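Local coordinates for RimK-related lysine biosynthesis protein (Thermococcus kodakarensis, PDB 5K2M) that binds ADP and magnesium in an ATP-grasp fold and, as a LysX-type member of the RimK family, probably acts as an ATP-dependent ligase in amino-acid biosynthesis, at residues 88-93 and 218-223; 107-112 and 136-141; 120-125 and 158-163; 166-171 and 230-235. All coordinates share one frame; numbering follows the deposited sequence.

All four contacts lie in the RimK-like ATP-grasp domain, but at different depths. Contacts 1 and 3 are buried, whereas contacts 2 and 4 are only partly so. Contact 1 is mainly apolar, with no hydrogen bond across it, and joins two helix ends. Contact 2 is also mainly apolar, with one water bridge. It packs helices on the four-stranded antiparallel sheet that contains contact 3, and L141, V111 and A108 all touch F161. Contact 3 pairs two strands of that sheet, and contact 4 belongs to the five-stranded one. Both reach ADP with charged and polar groups, and the salt bridge between E163 and K235 ties them together.

Contact 1: 88-93 and 218-223; sequences LRLAGK and WEAFGE
The F221 ring meets two side chains of 88-93, both at a slant rather than squarely on a face or an edge. L90 CD2 lies 3.9 Å from F221 CE2. R89 CB comes from the same side of the ring plane but across the ring, 4.1 Å from F221 CE1. The R89 guanidinium plane is turned 64° from the ring. The CG of F221 is anti to its own carbonyl carbon (chi1 -65°), which carries the ring toward 88-93. A220 fills the middle of the contact. Its methyl CB sits 4.0 Å from L90 CD2 and also faces K93 CG. R89 CG rests 3.3 Å from A220 O. This joins the C-terminal parts of two helices of the ATP-grasp domain, 83-90 and 208-219. The first stops before A91. After the second, the chain leaves helical angles at G222, where phi is positive. W218 O accepts from both F221 N and G222 N there. No hydrogen bond crosses the contact. The charged end of R89 turns elsewhere, to a salt bridge with E79. Strand 236-243 adds to the apolar cluster, with V239 touching L90 and V242 touching F221. R61 of the second subunit packs on R89.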
# COMPACT_ATOMS: atom_id res chain seq x y z
N LEU A 88 33.79 -23.58 -24.79
CA LEU A 88 32.50 -24.06 -25.32
C LEU A 88 32.19 -23.46 -26.69
O LEU A 88 31.76 -24.15 -27.60
CB LEU A 88 31.36 -23.80 -24.33
CG LEU A 88 30.94 -24.91 -23.36
CD1 LEU A 88 31.93 -26.07 -23.23
CD2 LEU A 88 30.56 -24.39 -21.98
N ARG A 89 32.44 -22.17 -26.87
CA ARG A 89 32.16 -21.56 -28.17
C ARG A 89 33.21 -21.93 -29.22
O ARG A 89 32.89 -22.02 -30.40
CB ARG A 89 31.98 -20.05 -28.03
CG ARG A 89 30.99 -19.51 -29.05
CD ARG A 89 30.28 -18.26 -28.59
NE ARG A 89 29.31 -18.50 -27.51
CZ ARG A 89 28.08 -18.97 -27.68
NH1 ARG A 89 27.62 -19.30 -28.88
NH2 ARG A 89 27.29 -19.12 -26.62
N LEU A 90 34.46 -22.16 -28.79
CA LEU A 90 35.52 -22.60 -29.70
C LEU A 90 35.40 -24.07 -30.14
O LEU A 90 35.84 -24.43 -31.23
CB LEU A 90 36.90 -22.38 -29.07
CG LEU A 90 37.30 -20.92 -28.88
CD1 LEU A 90 38.44 -20.79 -27.88
CD2 LEU A 90 37.65 -20.28 -30.22
N ALA A 91 34.79 -24.90 -29.31
CA ALA A 91 34.77 -26.35 -29.53
C ALA A 91 33.98 -26.71 -30.78
O ALA A 91 32.90 -26.19 -31.01
CB ALA A 91 34.19 -27.06 -28.33
N GLY A 92 34.55 -27.57 -31.61
CA GLY A 92 33.94 -27.91 -32.88
C GLY A 92 34.28 -26.94 -34.01
O GLY A 92 34.11 -27.30 -35.18
N LYS A 93 34.75 -25.73 -33.68
CA LYS A 93 35.07 -24.70 -34.68
C LYS A 93 36.55 -24.67 -35.02
O LYS A 93 36.93 -24.48 -36.16
CB LYS A 93 34.67 -23.32 -34.17
CG LYS A 93 33.21 -23.17 -33.80
CD LYS A 93 32.32 -23.14 -35.02
CE LYS A 93 31.28 -22.04 -34.90
NZ LYS A 93 30.33 -22.30 -33.78
N TRP A 218 38.24 -16.17 -34.01
CA TRP A 218 37.45 -14.95 -33.88
C TRP A 218 36.01 -15.15 -34.39
O TRP A 218 35.07 -14.60 -33.81
CB TRP A 218 38.11 -13.80 -34.65
CG TRP A 218 37.35 -12.51 -34.58
CD1 TRP A 218 37.59 -11.47 -33.74
CD2 TRP A 218 36.22 -12.12 -35.37
NE1 TRP A 218 36.70 -10.46 -33.96
CE2 TRP A 218 35.83 -10.84 -34.95
CE3 TRP A 218 35.50 -12.74 -36.40
CZ2 TRP A 218 34.75 -10.15 -35.52
CZ3 TRP A 218 34.43 -12.05 -36.97
CH2 TRP A 218 34.07 -10.77 -36.53
N GLU A 219 35.86 -15.90 -35.49
CA GLU A 219 34.55 -16.17 -36.10
C GLU A 219 33.65 -17.04 -35.22
O GLU A 219 32.43 -16.97 -35.32
CB GLU A 219 34.71 -16.77 -37.52
CG GLU A 219 35.12 -15.70 -38.53
CD GLU A 219 35.55 -16.20 -39.90
OE1 GLU A 219 35.75 -17.42 -40.11
OE2 GLU A 219 35.72 -15.34 -40.78
N ALA A 220 34.25 -17.84 -34.36
CA ALA A 220 33.49 -18.52 -33.31
C ALA A 220 32.69 -17.55 -32.43
O ALA A 220 31.64 -17.91 -31.92
CB ALA A 220 34.41 -19.37 -32.44
N PHE A 221 33.20 -16.33 -32.25
CA PHE A 221 32.54 -15.29 -31.48
C PHE A 221 31.75 -14.31 -32.36
O PHE A 221 30.65 -13.91 -31.99
CB PHE A 221 33.57 -14.58 -30.59
CG PHE A 221 34.14 -15.50 -29.55
CD1 PHE A 221 33.48 -15.68 -28.34
CD2 PHE A 221 35.27 -16.26 -29.82
CE1 PHE A 221 33.97 -16.58 -27.39
CE2 PHE A 221 35.76 -17.15 -28.88
CZ PHE A 221 35.11 -17.30 -27.66
N GLY A 222 32.33 -13.92 -33.49
CA GLY A 222 31.60 -13.14 -34.50
C GLY A 222 31.54 -11.64 -34.29
O GLY A 222 30.83 -10.94 -35.00
N GLU A 223 32.30 -11.12 -33.32
CA GLU A 223 32.32 -9.69 -33.07
C GLU A 223 33.57 -9.32 -32.30
O GLU A 223 34.25 -10.19 -31.73
CB GLU A 223 31.10 -9.25 -32.25
CG GLU A 223 30.92 -10.02 -30.95
CD GLU A 223 29.90 -9.40 -29.99
OE1 GLU A 223 28.97 -10.11 -29.56
OE2 GLU A 223 30.02 -8.21 -29.63

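Contact 2: 107-112 and 136-141; sequences GALRVP and NDRDSL
A type I beta turn from A108 to V111 links helices 105-108 and 111-115 and packs against the first turn of helix 138-150. These helices belong to the ATP-grasp domain and lie on the sheet that holds strand 159-163. L141 carries most of the apolar contact. Its CD1 touches the turn at several points: it is 3.8 Å from L109 CD1, and A108 O and L109 CA are about as near. The P112 ring and the end of L141 reach toward each other, with P112 CG 3.9 Å from L141 CD1. L145, one turn further along helix 138-150, also touches A108 and L109. F161 of the sheet touches A108, V111 and L141.

Nearer the solvent, L109 lies over one face of the R138 guanidinium. L109 CG is 3.8 Å above that plane and over its centre, and the two side chains cross at about a right angle. R138 has CG anti to its backbone N (chi1 173°) and bends at chi2, which lays the group across the leucine. A water donates to L109 O and makes a weak bond to R138 NH1. R138 NE has a salt bridge with E142. The helix start is capped by D137. D137 OD1 takes the backbone N-H of S140 nearly along its C-O axis at 3.0 Å, and S140 OG from above the carboxylate plane at 2.9 Å.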
# COMPACT_ATOMS: atom_id res chain seq x y z
N GLY A 107 34.21 -34.25 -7.92
CA GLY A 107 34.18 -34.43 -9.37
C GLY A 107 35.53 -34.20 -10.02
O GLY A 107 35.90 -34.92 -10.95
N ALA A 108 36.27 -33.20 -9.53
CA ALA A 108 37.57 -32.83 -10.09
C ALA A 108 38.60 -33.94 -9.96
O ALA A 108 39.46 -34.10 -10.83
CB ALA A 108 38.07 -31.57 -9.44
N LEU A 109 38.51 -34.69 -8.87
CA LEU A 109 39.35 -35.88 -8.66
C LEU A 109 39.30 -36.88 -9.81
O LEU A 109 40.24 -37.64 -10.02
CB LEU A 109 38.92 -36.59 -7.37
CG LEU A 109 39.66 -36.34 -6.05
CD1 LEU A 109 40.81 -35.35 -6.15
CD2 LEU A 109 38.70 -35.95 -4.94
N ARG A 110 38.19 -36.89 -10.54
CA ARG A 110 38.01 -37.79 -11.67
C ARG A 110 38.54 -37.25 -13.00
O ARG A 110 38.55 -37.97 -13.98
CB ARG A 110 36.53 -38.12 -11.81
CG ARG A 110 35.99 -38.77 -10.56
CD ARG A 110 34.96 -39.81 -10.90
NE ARG A 110 33.76 -39.20 -11.47
CZ ARG A 110 32.78 -38.64 -10.76
NH1 ARG A 110 32.85 -38.57 -9.43
NH2 ARG A 110 31.74 -38.13 -11.39
N VAL A 111 38.98 -36.00 -13.02
CA VAL A 111 39.45 -35.37 -14.26
C VAL A 111 40.66 -36.11 -14.89
O VAL A 111 40.70 -36.27 -16.09
CB VAL A 111 39.72 -33.87 -14.04
CG1 VAL A 111 40.52 -33.28 -15.17
CG2 VAL A 111 38.39 -33.15 -13.88
N PRO A 112 41.62 -36.59 -14.07
CA PRO A 112 42.75 -37.36 -14.62
C PRO A 112 42.37 -38.68 -15.32
O PRO A 112 43.13 -39.16 -16.16
CB PRO A 112 43.61 -37.65 -13.40
CG PRO A 112 43.28 -36.54 -12.46
CD PRO A 112 41.81 -36.32 -12.63
N ASN A 136 51.12 -32.84 -11.67
CA ASN A 136 51.78 -34.03 -12.18
C ASN A 136 51.29 -35.33 -11.56
O ASN A 136 51.54 -36.41 -12.11
CB ASN A 136 53.29 -33.93 -11.96
CG ASN A 136 53.90 -32.74 -12.66
OD1 ASN A 136 53.44 -32.32 -13.73
ND2 ASN A 136 54.93 -32.17 -12.07
N ASP A 137 50.59 -35.24 -10.43
CA ASP A 137 50.08 -36.43 -9.77
C ASP A 137 48.90 -36.13 -8.86
O ASP A 137 48.48 -34.99 -8.73
CB ASP A 137 51.21 -37.16 -9.01
CG ASP A 137 51.86 -36.28 -7.95
OD1 ASP A 137 51.17 -35.45 -7.32
OD2 ASP A 137 53.09 -36.46 -7.74
N ARG A 138 48.37 -37.20 -8.26
CA ARG A 138 47.20 -37.14 -7.41
C ARG A 138 47.42 -36.21 -6.21
O ARG A 138 46.53 -35.43 -5.87
CB ARG A 138 46.85 -38.57 -6.97
CG ARG A 138 45.75 -38.71 -5.93
CD ARG A 138 44.40 -38.19 -6.41
NE ARG A 138 43.40 -38.42 -5.37
CZ ARG A 138 42.33 -39.19 -5.46
NH1 ARG A 138 42.02 -39.83 -6.57
NH2 ARG A 138 41.54 -39.31 -4.41
N ASP A 139 48.59 -36.27 -5.60
CA ASP A 139 48.88 -35.45 -4.41
C ASP A 139 48.82 -33.96 -4.75
O ASP A 139 48.31 -33.17 -3.97
CB ASP A 139 50.25 -35.81 -3.82
CG ASP A 139 50.24 -37.14 -3.08
OD1 ASP A 139 49.22 -37.48 -2.47
OD2 ASP A 139 51.24 -37.86 -3.11
N SER A 140 49.31 -33.59 -5.93
CA SER A 140 49.24 -32.22 -6.40
C SER A 140 47.82 -31.80 -6.73
O SER A 140 47.43 -30.66 -6.45
CB SER A 140 50.13 -32.03 -7.64
OG SER A 140 51.43 -32.55 -7.41
N LEU A 141 47.04 -32.71 -7.31
CA LEU A 141 45.64 -32.41 -7.61
C LEU A 141 44.91 -32.10 -6.32
O LEU A 141 44.17 -31.14 -6.25
CB LEU A 141 44.96 -33.61 -8.28
CG LEU A 141 43.94 -33.38 -9.41
CD1 LEU A 141 42.81 -34.39 -9.28
CD2 LEU A 141 43.41 -31.97 -9.55
O HOH W 1 42.00 -39.28 -9.24

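Contact 3: 120-125 and 158-163; sequences VSKPVF and IHYFQE. With ADP (adenosine-5'-diphosphate), chain O.
K122 NZ reaches three acceptors at once. It bonds to Q162 OE1 at 2.7 Å, and to O2A and N7 of ADP. The bond to Q162 comes from 57° above the carbonyl plane. The same Q162 OE1 accepts from ADP N6 at 3.0 Å, so one amide oxygen links the lysine and the adenine. E163 O also takes ADP N6, again at 3.0 Å. V120 lies against the base, with its CG2 3.6 Å from ADP N6. A water makes a further bond to K122 NZ and joins it to Y160 OH. The lysine chain runs alongside Y160, pointing the same way, and K122 CG meets the ring edge at CD2, 3.5 Å away. K122 CG stands between the backbone N and the carbonyl carbon (chi1 63°), and the chain bends at chi3 toward the phosphate.

These residues sit on neighbouring antiparallel strands, 119-122 and 159-163, of the four-stranded ATP-grasp sheet. V120 and Q162 form a hydrogen-bonded pair, with V120 N 2.8 Å from Q162 O and Q162 N 2.9 Å from V120 O. S121 and F161 form the non-hydrogen-bonded pair, on the face away from ADP. There S121 CB lies 3.8 Å from F161 CE1. A water joins S121 OG to Y160 O and lies over one face of the F161 ring. Further out, N240 holds Q162 NE2, and K83 of helix 83-90 touches K122. Helix 138-150 packs on S121.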
# COMPACT_ATOMS: atom_id res chain seq x y z
N VAL A 120 46.79 -29.28 -16.46
CA VAL A 120 46.84 -27.88 -16.11
C VAL A 120 45.52 -27.46 -15.49
O VAL A 120 44.45 -27.69 -16.05
CB VAL A 120 47.17 -27.02 -17.34
CG1 VAL A 120 47.02 -25.54 -17.02
CG2 VAL A 120 48.59 -27.33 -17.82
N SER A 121 45.63 -26.85 -14.31
CA SER A 121 44.52 -26.29 -13.59
C SER A 121 44.57 -24.76 -13.75
O SER A 121 45.64 -24.16 -13.65
CB SER A 121 44.65 -26.63 -12.10
OG SER A 121 43.67 -25.96 -11.35
N LYS A 122 43.43 -24.14 -13.99
CA LYS A 122 43.40 -22.69 -14.10
C LYS A 122 42.01 -22.17 -13.77
O LYS A 122 41.03 -22.86 -14.02
CB LYS A 122 43.82 -22.24 -15.50
CG LYS A 122 42.90 -22.70 -16.60
CD LYS A 122 43.36 -22.20 -17.96
CE LYS A 122 44.49 -23.01 -18.55
NZ LYS A 122 44.67 -22.71 -20.01
N PRO A 123 41.94 -20.97 -13.17
CA PRO A 123 40.66 -20.39 -12.82
C PRO A 123 39.97 -19.85 -14.06
O PRO A 123 40.62 -19.46 -15.04
CB PRO A 123 41.04 -19.25 -11.86
CG PRO A 123 42.39 -18.83 -12.32
CD PRO A 123 43.06 -20.05 -12.89
N VAL A 124 38.65 -19.82 -13.99
CA VAL A 124 37.84 -19.55 -15.15
C VAL A 124 37.88 -18.06 -15.57
O VAL A 124 37.73 -17.73 -16.75
CB VAL A 124 36.42 -20.10 -14.87
CG1 VAL A 124 35.58 -19.12 -14.05
CG2 VAL A 124 35.75 -20.49 -16.15
N PHE A 125 38.17 -17.16 -14.63
CA PHE A 125 38.07 -15.73 -14.89
C PHE A 125 39.42 -15.01 -14.87
O PHE A 125 39.46 -13.78 -15.02
CB PHE A 125 37.14 -15.07 -13.87
CG PHE A 125 37.64 -15.14 -12.47
CD1 PHE A 125 37.34 -16.24 -11.67
CD2 PHE A 125 38.43 -14.13 -11.96
CE1 PHE A 125 37.82 -16.32 -10.39
CE2 PHE A 125 38.89 -14.20 -10.66
CZ PHE A 125 38.59 -15.29 -9.87
N ILE A 158 34.37 -23.64 -9.74
CA ILE A 158 34.21 -24.17 -11.09
C ILE A 158 35.60 -24.66 -11.52
O ILE A 158 36.53 -23.86 -11.68
CB ILE A 158 33.69 -23.09 -12.06
CG1 ILE A 158 32.49 -22.36 -11.46
CG2 ILE A 158 33.34 -23.71 -13.40
CD1 ILE A 158 31.34 -23.24 -11.03
N HIS A 159 35.72 -25.97 -11.69
CA HIS A 159 37.03 -26.59 -11.90
C HIS A 159 37.28 -26.90 -13.36
O HIS A 159 36.67 -27.81 -13.92
CB HIS A 159 37.13 -27.86 -11.07
CG HIS A 159 37.00 -27.61 -9.61
ND1 HIS A 159 38.03 -27.11 -8.85
CD2 HIS A 159 35.95 -27.76 -8.77
CE1 HIS A 159 37.63 -26.97 -7.60
NE2 HIS A 159 36.37 -27.37 -7.52
N TYR A 160 38.20 -26.14 -13.95
CA TYR A 160 38.52 -26.21 -15.37
C TYR A 160 39.96 -26.64 -15.54
O TYR A 160 40.87 -26.08 -14.90
CB TYR A 160 38.31 -24.82 -16.00
CG TYR A 160 38.73 -24.71 -17.45
CD1 TYR A 160 37.86 -25.02 -18.47
CD2 TYR A 160 40.01 -24.27 -17.78
CE1 TYR A 160 38.24 -24.89 -19.80
CE2 TYR A 160 40.41 -24.15 -19.10
CZ TYR A 160 39.52 -24.44 -20.11
OH TYR A 160 39.93 -24.31 -21.41
N PHE A 161 40.15 -27.64 -16.40
CA PHE A 161 41.45 -28.29 -16.57
C PHE A 161 41.73 -28.52 -18.06
O PHE A 161 40.82 -28.72 -18.83
CB PHE A 161 41.45 -29.67 -15.91
CG PHE A 161 41.28 -29.65 -14.43
CD1 PHE A 161 42.38 -29.50 -13.59
CD2 PHE A 161 40.04 -29.85 -13.85
CE1 PHE A 161 42.23 -29.53 -12.21
CE2 PHE A 161 39.89 -29.87 -12.48
CZ PHE A 161 40.99 -29.71 -11.66
N GLN A 162 43.00 -28.51 -18.43
CA GLN A 162 43.45 -28.94 -19.75
C GLN A 162 44.54 -29.98 -19.61
O GLN A 162 45.20 -30.05 -18.58
CB GLN A 162 44.03 -27.76 -20.53
CG GLN A 162 43.02 -26.72 -20.97
CD GLN A 162 43.71 -25.55 -21.66
OE1 GLN A 162 44.74 -25.09 -21.21
NE2 GLN A 162 43.13 -25.06 -22.74
N GLU A 163 44.73 -30.78 -20.64
CA GLU A 163 45.96 -31.55 -20.80
C GLU A 163 47.15 -30.59 -20.80
O GLU A 163 47.05 -29.48 -21.33
CB GLU A 163 45.96 -32.33 -22.13
CG GLU A 163 45.98 -31.45 -23.37
CD GLU A 163 45.93 -32.24 -24.67
OE1 GLU A 163 46.34 -33.41 -24.69
OE2 GLU A 163 45.46 -31.69 -25.68
PB ADP O . 45.71 -16.49 -18.76
O1B ADP O . 46.78 -16.01 -19.70
O2B ADP O . 46.08 -16.37 -17.30
O3B ADP O . 44.33 -15.94 -19.02
PA ADP O . 46.22 -18.96 -20.17
O1A ADP O . 46.48 -18.12 -21.40
O2A ADP O . 45.36 -20.16 -20.36
O3A ADP O . 45.62 -18.09 -18.96
O5' ADP O . 47.63 -19.46 -19.56
C5' ADP O . 48.73 -18.59 -19.45
C4' ADP O . 49.95 -19.22 -20.09
O4' ADP O . 50.25 -20.45 -19.43
C3' ADP O . 49.80 -19.54 -21.57
O3' ADP O . 50.18 -18.44 -22.40
C2' ADP O . 50.75 -20.72 -21.71
O2' ADP O . 52.10 -20.31 -21.87
C1' ADP O . 50.65 -21.43 -20.38
N9 ADP O . 49.63 -22.49 -20.44
C8 ADP O . 48.32 -22.36 -20.13
N7 ADP O . 47.66 -23.52 -20.31
C5 ADP O . 48.56 -24.41 -20.76
C6 ADP O . 48.54 -25.82 -21.14
N6 ADP O . 47.38 -26.52 -21.08
N1 ADP O . 49.70 -26.37 -21.54
C2 ADP O . 50.84 -25.68 -21.61
N3 ADP O . 50.95 -24.40 -21.28
C4 ADP O . 49.86 -23.72 -20.86
O HOH W 2 41.21 -26.19 -12.08
O HOH W 3 41.87 -22.33 -21.67
O HOH W 4 39.45 -24.24 -12.40
O HOH W 5 37.42 -21.26 -11.70

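Contact 4: 166-171 and 230-235; sequences EKPGRD and IFESEK. With ADP (adenosine-5'-diphosphate), chain O.
E232 OE1 is gripped by two donors, R170 NE at 2.9 Å and a water. R170 NH2 bonds to E232 OE2, also at 2.9 Å. R170 and E232 thus form a side-on, two-nitrogen salt bridge through the syn lone pairs, with the guanidinium and carboxylate planes only 9° apart. The water also accepts from E232 N and donates to R170 O. Y188 takes R170 NH1. The P168 ring crosses the E232 side chain at about a right angle, its CG 3.8 Å from E232 OE1.

Toward the nucleotide, K167 lies over one face of F231. Its CD makes a CH-pi contact, 4.0 Å from the F231 ring centroid. The K167 chain bends at chi3 and chi4, bringing NZ to N3 of ADP at 2.8 Å. NZ also bonds to W192 O. D171 OD2 accepts from ADP O3' at 2.6 Å, forms a salt bridge with R187 and lies at the edge of the F231 ring. F231 CE2 comes within 3.5 Å of ADP C5, so ring, lysine and aspartate together line the adenosine pocket of this ATP-grasp site. Strands 170-177 and 225-233 are antiparallel neighbours in the five-stranded sheet, flanked by strand 180-188 beyond D171 and strand 236-243 beyond F231.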
# COMPACT_ATOMS: atom_id res chain seq x y z
N GLU A 166 52.94 -29.78 -24.43
CA GLU A 166 54.39 -29.60 -24.50
C GLU A 166 54.70 -28.66 -25.65
O GLU A 166 54.73 -29.07 -26.80
CB GLU A 166 55.10 -30.94 -24.70
CG GLU A 166 54.95 -31.89 -23.52
CD GLU A 166 55.62 -33.24 -23.74
OE1 GLU A 166 55.10 -34.25 -23.22
OE2 GLU A 166 56.65 -33.30 -24.44
N LYS A 167 54.90 -27.40 -25.31
CA LYS A 167 55.12 -26.35 -26.29
C LYS A 167 56.62 -26.19 -26.46
O LYS A 167 57.38 -26.54 -25.55
CB LYS A 167 54.52 -25.02 -25.81
CG LYS A 167 53.12 -25.11 -25.21
CD LYS A 167 52.56 -23.76 -24.77
CE LYS A 167 53.38 -23.07 -23.67
NZ LYS A 167 53.43 -23.82 -22.38
N PRO A 168 57.07 -25.64 -27.60
CA PRO A 168 58.50 -25.46 -27.84
C PRO A 168 59.07 -24.17 -27.21
O PRO A 168 59.56 -23.31 -27.92
CB PRO A 168 58.59 -25.43 -29.37
CG PRO A 168 57.29 -24.84 -29.80
CD PRO A 168 56.26 -25.25 -28.77
N GLY A 169 58.97 -24.05 -25.89
CA GLY A 169 59.53 -22.90 -25.17
C GLY A 169 58.84 -21.57 -25.41
O GLY A 169 59.38 -20.52 -25.08
N ARG A 170 57.63 -21.61 -25.96
CA ARG A 170 56.91 -20.39 -26.35
C ARG A 170 55.46 -20.70 -26.67
O ARG A 170 55.09 -21.85 -26.91
CB ARG A 170 57.54 -19.78 -27.60
CG ARG A 170 57.31 -20.64 -28.85
CD ARG A 170 58.20 -20.26 -30.02
NE ARG A 170 57.79 -20.97 -31.23
CZ ARG A 170 58.39 -20.85 -32.41
NH1 ARG A 170 59.43 -20.05 -32.58
NH2 ARG A 170 57.93 -21.54 -33.46
N ASP A 171 54.64 -19.67 -26.70
CA ASP A 171 53.33 -19.79 -27.30
C ASP A 171 53.09 -18.59 -28.20
O ASP A 171 54.01 -17.79 -28.44
CB ASP A 171 52.24 -20.01 -26.25
CG ASP A 171 51.82 -18.74 -25.53
OD1 ASP A 171 52.57 -17.76 -25.50
OD2 ASP A 171 50.70 -18.75 -24.97
N ILE A 230 47.48 -19.06 -28.79
CA ILE A 230 47.60 -20.30 -29.55
C ILE A 230 48.83 -21.10 -29.08
O ILE A 230 49.85 -20.51 -28.75
CB ILE A 230 47.66 -19.98 -31.07
CG1 ILE A 230 46.32 -19.43 -31.55
CG2 ILE A 230 48.04 -21.22 -31.88
CD1 ILE A 230 46.36 -18.75 -32.91
N PHE A 231 48.70 -22.43 -29.04
CA PHE A 231 49.82 -23.31 -28.70
C PHE A 231 50.26 -24.15 -29.89
O PHE A 231 49.42 -24.70 -30.61
CB PHE A 231 49.44 -24.32 -27.61
CG PHE A 231 48.99 -23.72 -26.30
CD1 PHE A 231 49.23 -22.40 -25.98
CD2 PHE A 231 48.35 -24.53 -25.37
CE1 PHE A 231 48.84 -21.89 -24.77
CE2 PHE A 231 47.94 -24.03 -24.15
CZ PHE A 231 48.19 -22.70 -23.85
N GLU A 232 51.57 -24.26 -30.08
CA GLU A 232 52.13 -25.26 -30.98
C GLU A 232 52.30 -26.55 -30.20
O GLU A 232 52.79 -26.53 -29.07
CB GLU A 232 53.49 -24.81 -31.53
CG GLU A 232 53.42 -23.54 -32.37
CD GLU A 232 54.74 -22.80 -32.44
OE1 GLU A 232 55.16 -22.21 -31.42
OE2 GLU A 232 55.36 -22.81 -33.52
N SER A 233 51.87 -27.67 -30.79
CA SER A 233 52.01 -28.98 -30.18
C SER A 233 52.31 -30.00 -31.26
O SER A 233 52.17 -29.71 -32.45
CB SER A 233 50.72 -29.37 -29.46
OG SER A 233 49.72 -29.73 -30.38
N GLU A 234 52.70 -31.21 -30.84
CA GLU A 234 52.97 -32.32 -31.76
C GLU A 234 51.77 -32.64 -32.66
O GLU A 234 51.93 -33.27 -33.70
CB GLU A 234 53.43 -33.57 -30.99
CG GLU A 234 52.39 -34.22 -30.08
CD GLU A 234 52.97 -35.23 -29.10
OE1 GLU A 234 53.99 -35.88 -29.43
OE2 GLU A 234 52.41 -35.40 -27.99
N LYS A 235 50.57 -32.21 -32.26
CA LYS A 235 49.36 -32.40 -33.07
C LYS A 235 48.92 -31.12 -33.80
O LYS A 235 47.77 -30.99 -34.20
CB LYS A 235 48.21 -32.97 -32.23
CG LYS A 235 47.91 -32.24 -30.92
CD LYS A 235 46.75 -32.89 -30.18
CE LYS A 235 46.66 -32.39 -28.74
NZ LYS A 235 45.42 -32.84 -28.06
PB ADP O . 45.71 -16.49 -18.76
O1B ADP O . 46.78 -16.01 -19.70
O2B ADP O . 46.08 -16.37 -17.30
O3B ADP O . 44.33 -15.94 -19.02
PA ADP O . 46.22 -18.96 -20.17
O1A ADP O . 46.48 -18.12 -21.40
O2A ADP O . 45.36 -20.16 -20.36
O3A ADP O . 45.62 -18.09 -18.96
O5' ADP O . 47.63 -19.46 -19.56
C5' ADP O . 48.73 -18.59 -19.45
C4' ADP O . 49.95 -19.22 -20.09
O4' ADP O . 50.25 -20.45 -19.43
C3' ADP O . 49.80 -19.54 -21.57
O3' ADP O . 50.18 -18.44 -22.40
C2' ADP O . 50.75 -20.72 -21.71
O2' ADP O . 52.10 -20.31 -21.87
C1' ADP O . 50.65 -21.43 -20.38
N9 ADP O . 49.63 -22.49 -20.44
C8 ADP O . 48.32 -22.36 -20.13
N7 ADP O . 47.66 -23.52 -20.31
C5 ADP O . 48.56 -24.41 -20.76
C6 ADP O . 48.54 -25.82 -21.14
N6 ADP O . 47.38 -26.52 -21.08
N1 ADP O . 49.70 -26.37 -21.54
C2 ADP O . 50.84 -25.68 -21.61
N3 ADP O . 50.95 -24.40 -21.28
C4 ADP O . 49.86 -23.72 -20.86
O HOH W 6 53.61 -22.67 -29.12